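Local coordinates for A rubisco-like protein (Burkholderia fungorum, PDB 3NWR) that probably acts as a lyase, built on the TIM-barrel catalytic domain of the RuBisCO large-chain family, at residues A[283-288]-A[317-322]; A[313-318]-A[350-355]. All coordinates share one frame; numbering follows the deposited sequence.

Contact 1 of 2, residues A[283-288]-A[317-322]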
loop_
_atom_site.group_PDB
_atom_site.type_symbol
_atom_site.label_atom_id
_atom_site.label_comp_id
_atom_site.label_asym_id
_atom_site.label_seq_id
_atom_site.Cartn_x
_atom_site.Cartn_y
_atom_site.Cartn_z
ATOM N N ALA A 283 1.774 3.965 14.634
ATOM C CA ALA A 283 1.424 3.523 13.287
ATOM C C ALA A 283 0.072 2.820 13.246
ATOM O O ALA A 283 -0.112 1.802 13.918
ATOM C CB ALA A 283 2.517 2.589 12.747
ATOM N N HIS A 284 -0.867 3.345 12.466
ATOM C CA HIS A 284 -2.151 2.678 12.295
ATOM C C HIS A 284 -2.115 1.940 10.975
ATOM O O HIS A 284 -1.843 2.540 9.938
ATOM C CB HIS A 284 -3.336 3.654 12.323
ATOM C CG HIS A 284 -4.643 2.965 12.549
ATOM N ND1 HIS A 284 -5.324 2.319 11.541
ATOM C CD2 HIS A 284 -5.357 2.752 13.682
ATOM C CE1 HIS A 284 -6.418 1.766 12.034
ATOM N NE2 HIS A 284 -6.465 2.017 13.331
ATOM N N ARG A 285 -2.401 0.642 11.009
ATOM C CA ARG A 285 -2.179 -0.188 9.832
ATOM C C ARG A 285 -3.409 -0.386 8.946
ATOM O O ARG A 285 -3.409 -1.269 8.087
ATOM C CB ARG A 285 -1.597 -1.554 10.240
ATOM C CG ARG A 285 -2.642 -2.502 10.834
ATOM C CD ARG A 285 -2.052 -3.808 11.339
ATOM N NE ARG A 285 -3.104 -4.819 11.394
ATOM C CZ ARG A 285 -2.945 -6.062 11.847
ATOM N NH1 ARG A 285 -1.780 -6.457 12.332
ATOM N NH2 ARG A 285 -3.958 -6.910 11.788
ATOM N N ASN A 286 -4.447 0.426 9.122
ATOM C CA ASN A 286 -5.656 0.233 8.321
ATOM C C ASN A 286 -5.318 0.057 6.842
ATOM O O ASN A 286 -4.514 0.808 6.287
ATOM C CB ASN A 286 -6.704 1.347 8.547
ATOM C CG ASN A 286 -6.281 2.689 7.983
ATOM O OD1 ASN A 286 -6.595 3.013 6.846
ATOM N ND2 ASN A 286 -5.581 3.489 8.793
ATOM N N GLY A 287 -5.915 -0.968 6.230
ATOM C CA GLY A 287 -5.634 -1.319 4.854
ATOM C C GLY A 287 -4.805 -2.593 4.785
ATOM O O GLY A 287 -4.732 -3.231 3.733
ATOM N N TYR A 288 -4.182 -2.967 5.901
ATOM C CA TYR A 288 -3.351 -4.168 5.923
ATOM C C TYR A 288 -4.166 -5.443 5.631
ATOM O O TYR A 288 -3.626 -6.423 5.112
ATOM C CB TYR A 288 -2.546 -4.287 7.235
ATOM C CG TYR A 288 -1.785 -5.588 7.324
ATOM C CD1 TYR A 288 -0.756 -5.872 6.430
ATOM C CD2 TYR A 288 -2.106 -6.541 8.278
ATOM C CE1 TYR A 288 -0.069 -7.074 6.483
ATOM C CE2 TYR A 288 -1.415 -7.753 8.346
ATOM C CZ TYR A 288 -0.398 -8.004 7.445
ATOM O OH TYR A 288 0.275 -9.213 7.493
ATOM N N HIS A 317 0.078 -1.962 15.411
ATOM C CA HIS A 317 -1.163 -2.647 15.745
ATOM C C HIS A 317 -1.128 -4.119 15.376
ATOM O O HIS A 317 -0.634 -4.491 14.294
ATOM C CB HIS A 317 -2.332 -1.977 15.036
ATOM C CG HIS A 317 -2.841 -0.777 15.752
ATOM N ND1 HIS A 317 -3.999 -0.800 16.494
ATOM C CD2 HIS A 317 -2.337 0.475 15.870
ATOM C CE1 HIS A 317 -4.194 0.392 17.035
ATOM N NE2 HIS A 317 -3.198 1.182 16.671
ATOM N N VAL A 318 -1.693 -4.942 16.259
ATOM C CA VAL A 318 -1.747 -6.387 16.057
ATOM C C VAL A 318 -3.164 -6.950 16.125
ATOM O O VAL A 318 -3.354 -8.167 16.053
ATOM C CB VAL A 318 -0.861 -7.134 17.078
ATOM C CG1 VAL A 318 0.583 -6.678 16.954
ATOM C CG2 VAL A 318 -1.363 -6.937 18.510
ATOM N N HIS A 319 -4.147 -6.063 16.210
ATOM C CA HIS A 319 -5.540 -6.429 16.440
ATOM C C HIS A 319 -5.650 -7.155 17.778
ATOM O O HIS A 319 -4.921 -6.787 18.693
ATOM C CB HIS A 319 -6.156 -7.102 15.212
ATOM C CG HIS A 319 -6.354 -6.138 14.080
ATOM N ND1 HIS A 319 -6.982 -6.475 12.899
ATOM C CD2 HIS A 319 -6.014 -4.830 13.964
ATOM C CE1 HIS A 319 -7.015 -5.420 12.103
ATOM N NE2 HIS A 319 -6.435 -4.407 12.725
ATOM N N GLY A 320 -6.543 -8.125 17.948
ATOM C CA GLY A 320 -6.763 -8.599 19.308
ATOM C C GLY A 320 -7.256 -10.015 19.462
ATOM O O GLY A 320 -7.930 -10.543 18.579
ATOM N N LEU A 321 -6.931 -10.621 20.599
ATOM C CA LEU A 321 -7.427 -11.952 20.925
ATOM C C LEU A 321 -8.929 -11.895 21.180
ATOM O O LEU A 321 -9.422 -10.974 21.830
ATOM C CB LEU A 321 -6.687 -12.494 22.148
ATOM C CG LEU A 321 -5.179 -12.620 21.920
ATOM C CD1 LEU A 321 -4.500 -13.099 23.184
ATOM C CD2 LEU A 321 -4.866 -13.539 20.731
ATOM N N ALA A 322 -9.647 -12.879 20.645
ATOM C CA ALA A 322 -11.105 -12.912 20.715
ATOM C C ALA A 322 -11.705 -11.630 20.151
ATOM O O ALA A 322 -12.730 -11.152 20.627
ATOM C CB ALA A 322 -11.571 -13.130 22.162
HETATM O O HOH W 1 0.490 -0.669 12.817
HETATM O O HOH W 2 -3.667 -9.330 13.432
#

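Contact 2 of 2, residues A[313-318]-A[350-355]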
loop_
_atom_site.group_PDB
_atom_site.type_symbol
_atom_site.label_atom_id
_atom_site.label_comp_id
_atom_site.label_asym_id
_atom_site.label_seq_id
_atom_site.Cartn_x
_atom_site.Cartn_y
_atom_site.Cartn_z
ATOM N N VAL A 313 8.843 3.740 13.154
ATOM C CA VAL A 313 7.628 3.788 13.968
ATOM C C VAL A 313 7.859 3.204 15.373
ATOM O O VAL A 313 8.719 2.343 15.564
ATOM C CB VAL A 313 6.448 3.071 13.293
ATOM C CG1 VAL A 313 6.121 3.748 11.962
ATOM C CG2 VAL A 313 6.759 1.590 13.086
ATOM N N ASP A 314 7.072 3.667 16.342
ATOM C CA ASP A 314 7.261 3.280 17.737
ATOM C C ASP A 314 6.262 2.232 18.210
ATOM O O ASP A 314 6.569 1.452 19.111
ATOM C CB ASP A 314 7.129 4.517 18.624
ATOM C CG ASP A 314 8.274 5.474 18.445
ATOM O OD1 ASP A 314 9.419 5.055 18.706
ATOM O OD2 ASP A 314 8.035 6.636 18.043
ATOM N N HIS A 315 5.062 2.259 17.634
ATOM C CA HIS A 315 3.993 1.321 17.965
ATOM C C HIS A 315 3.484 0.666 16.695
ATOM O O HIS A 315 3.416 1.308 15.645
ATOM C CB HIS A 315 2.782 2.034 18.557
ATOM C CG HIS A 315 3.060 2.885 19.757
ATOM N ND1 HIS A 315 2.114 3.745 20.270
ATOM C CD2 HIS A 315 4.150 3.001 20.554
ATOM C CE1 HIS A 315 2.611 4.357 21.333
ATOM N NE2 HIS A 315 3.844 3.920 21.529
ATOM N N MET A 316 3.075 -0.600 16.798
ATOM C CA MET A 316 2.383 -1.277 15.704
ATOM C C MET A 316 1.139 -1.987 16.213
ATOM O O MET A 316 1.152 -2.561 17.306
ATOM C CB MET A 316 3.290 -2.316 15.027
ATOM C CG MET A 316 4.389 -1.722 14.141
ATOM S SD MET A 316 3.804 -1.028 12.563
ATOM C CE MET A 316 3.486 -2.514 11.593
ATOM N N HIS A 317 0.078 -1.962 15.411
ATOM C CA HIS A 317 -1.163 -2.647 15.745
ATOM C C HIS A 317 -1.128 -4.119 15.376
ATOM O O HIS A 317 -0.634 -4.491 14.294
ATOM C CB HIS A 317 -2.332 -1.977 15.036
ATOM C CG HIS A 317 -2.841 -0.777 15.752
ATOM N ND1 HIS A 317 -3.999 -0.800 16.494
ATOM C CD2 HIS A 317 -2.337 0.475 15.870
ATOM C CE1 HIS A 317 -4.194 0.392 17.035
ATOM N NE2 HIS A 317 -3.198 1.182 16.671
ATOM N N VAL A 318 -1.693 -4.942 16.259
ATOM C CA VAL A 318 -1.747 -6.387 16.057
ATOM C C VAL A 318 -3.164 -6.950 16.125
ATOM O O VAL A 318 -3.354 -8.167 16.053
ATOM C CB VAL A 318 -0.861 -7.134 17.078
ATOM C CG1 VAL A 318 0.583 -6.678 16.954
ATOM C CG2 VAL A 318 -1.363 -6.937 18.510
ATOM N N ALA A 350 12.847 -3.127 19.463
ATOM C CA ALA A 350 11.469 -3.590 19.590
ATOM C C ALA A 350 10.488 -2.424 19.551
ATOM O O ALA A 350 10.832 -1.291 19.904
ATOM C CB ALA A 350 11.287 -4.411 20.881
ATOM N N VAL A 351 9.271 -2.705 19.101
ATOM C CA VAL A 351 8.209 -1.707 19.113
ATOM C C VAL A 351 7.087 -2.182 20.026
ATOM O O VAL A 351 6.997 -3.366 20.369
ATOM C CB VAL A 351 7.670 -1.402 17.694
ATOM C CG1 VAL A 351 8.778 -0.801 16.826
ATOM C CG2 VAL A 351 7.071 -2.657 17.050
ATOM N N LEU A 352 6.230 -1.249 20.411
ATOM C CA LEU A 352 5.143 -1.539 21.333
ATOM C C LEU A 352 3.943 -2.082 20.571
ATOM O O LEU A 352 3.417 -1.402 19.690
ATOM C CB LEU A 352 4.747 -0.260 22.066
ATOM C CG LEU A 352 3.727 -0.389 23.199
ATOM C CD1 LEU A 352 4.316 -1.117 24.408
ATOM C CD2 LEU A 352 3.234 0.999 23.597
ATOM N N PRO A 353 3.495 -3.308 20.892
ATOM C CA PRO A 353 2.300 -3.825 20.225
ATOM C C PRO A 353 1.038 -3.217 20.817
ATOM O O PRO A 353 0.933 -3.053 22.045
ATOM C CB PRO A 353 2.364 -5.336 20.503
ATOM C CG PRO A 353 3.055 -5.425 21.841
ATOM C CD PRO A 353 4.087 -4.292 21.820
ATOM N N ALA A 354 0.112 -2.842 19.943
ATOM C CA ALA A 354 -1.181 -2.320 20.344
ATOM C C ALA A 354 -2.275 -3.333 20.031
ATOM O O ALA A 354 -2.523 -3.671 18.871
ATOM C CB ALA A 354 -1.463 -0.975 19.661
ATOM N N PHE A 355 -2.901 -3.843 21.084
ATOM C CA PHE A 355 -3.992 -4.794 20.943
ATOM C C PHE A 355 -5.302 -4.043 20.936
ATOM O O PHE A 355 -5.490 -3.116 21.733
ATOM C CB PHE A 355 -4.005 -5.747 22.136
ATOM C CG PHE A 355 -2.839 -6.697 22.168
ATOM C CD1 PHE A 355 -2.977 -7.996 21.686
ATOM C CD2 PHE A 355 -1.616 -6.301 22.699
ATOM C CE1 PHE A 355 -1.908 -8.879 21.719
ATOM C CE2 PHE A 355 -0.543 -7.173 22.738
ATOM C CZ PHE A 355 -0.684 -8.464 22.249
HETATM O O HOH W 3 -4.670 -3.353 17.169
#

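Contact 1 of 2, residues A[283-288]-A[317-322]
Arg285 lays the NH2 end of its guanidinium over one face of the His319 imidazole, NH2 standing 3.2 Å above the ring plane and over its centre. Because the two planes are inclined by 47°, this is a tilted approach rather than a flat stack. The same guanidinium brings NH1 to 3.0 Å from the carbonyl O of His317. Its reach comes from a chain that leaves CA with CG lodged between the backbone N and the carbonyl carbon (chi1 76°) and then runs extended to NE. The ring of Tyr288 lies against one guanidinium face through CD2, within the type II turn Arg285–Tyr288 that the Tyr288 N to Arg285 O bond closes. His284 and His317 form an aromatic pair: His284 turns the CD2 edge of its ring toward the face of His317, centroids 5.0 Å apart and planes at 50°, an edge-to-face meeting. His284 ND1 accepts from both Asn286 ND2 and Asn286 N, each donor tilted from the ring plane, two bonds that would limit the ring's rotation. The polar ends of the other two histidines are held elsewhere, His317 NE2 by His282 and His319 ND1 by Gln327. Asn117 of the second subunit packs on His284, and Asp120 of that subunit on His319.

Two waters span the gap. One donates to Ala283 O and accepts from His317 N at 2.9 Å; the other accepts from Arg285 NH2 and donates to Val318 O. Direct pairing thus gives way to bridging at the C-terminal ends of strands 280-284 and 315-319, the end at which TIM barrels carry their active sites. These neighbouring parallel strands are joined through helix 301-309, whose Phe301 and Tyr304 touch Arg285.

Contact 2 of 2, residues A[313-318]-A[350-355]
Within the parallel barrel sheet of the catalytic domain, strands 315-319 and 352-355 are the two strands of a right-handed beta-alpha-beta crossover through helix 329-340. Four backbone bonds alternate across them in parallel register: Leu352 N to Asp314 O, Met316 N to Leu352 O, Ala354 N to Met316 O at 2.8 Å, and Val318 N to Ala354 O. The short segments diverge by 37°, a marked twist. On the face bearing His315, His317, Leu352 and Ala354, each histidine receives a methyl over its ring in a CH-pi contact. The Leu352 and His315 side chains lie side by side, pointing the same way, with Leu352 CD2 over the His315 ring face, offset toward the rim, 3.9 Å from the centroid; Ala354 CB stands almost on the normal of the His317 ring, 3° off it. His315 is held at both nitrogens, ND1 by His282 and NE2 by Thr152. The other face carries Met316 and Pro353. Val351 reaches Met316 CG with CG2, and Met316, bent at chi2 and chi3, leads its sulfur away toward helix 301-309. Val318 CG2 makes a third CH-pi contact over Phe355, 3.8 Å from its centroid. A water joins His317 ND1, at 2.7 Å, to Ala354 O, at 2.8 Å.

How the contacts relate
Contacts 1 and 2 have centres about 9 Å apart, each about 5 Å from the centre of the chain's fold, on three consecutive strands of the parallel barrel sheet: 280-284, 315-319 and 352-355. The middle strand serves both, so His317 and Val318 belong to each. Along the chain the order is 283-288, then 313-322, then 350-355, with helices 301-309 and 329-340 forming the successive crossovers. The two contacts also touch directly: Ala283 N lies 3.3 Å from His315 O, a probable hydrogen bond, and Ala283 CB packs on Met316 SD. The parallel bridges of contact 2 are regular sheet pairing, whereas contact 1, with its water-bridged strand ends, continues into the loops at the C-terminal barrel end.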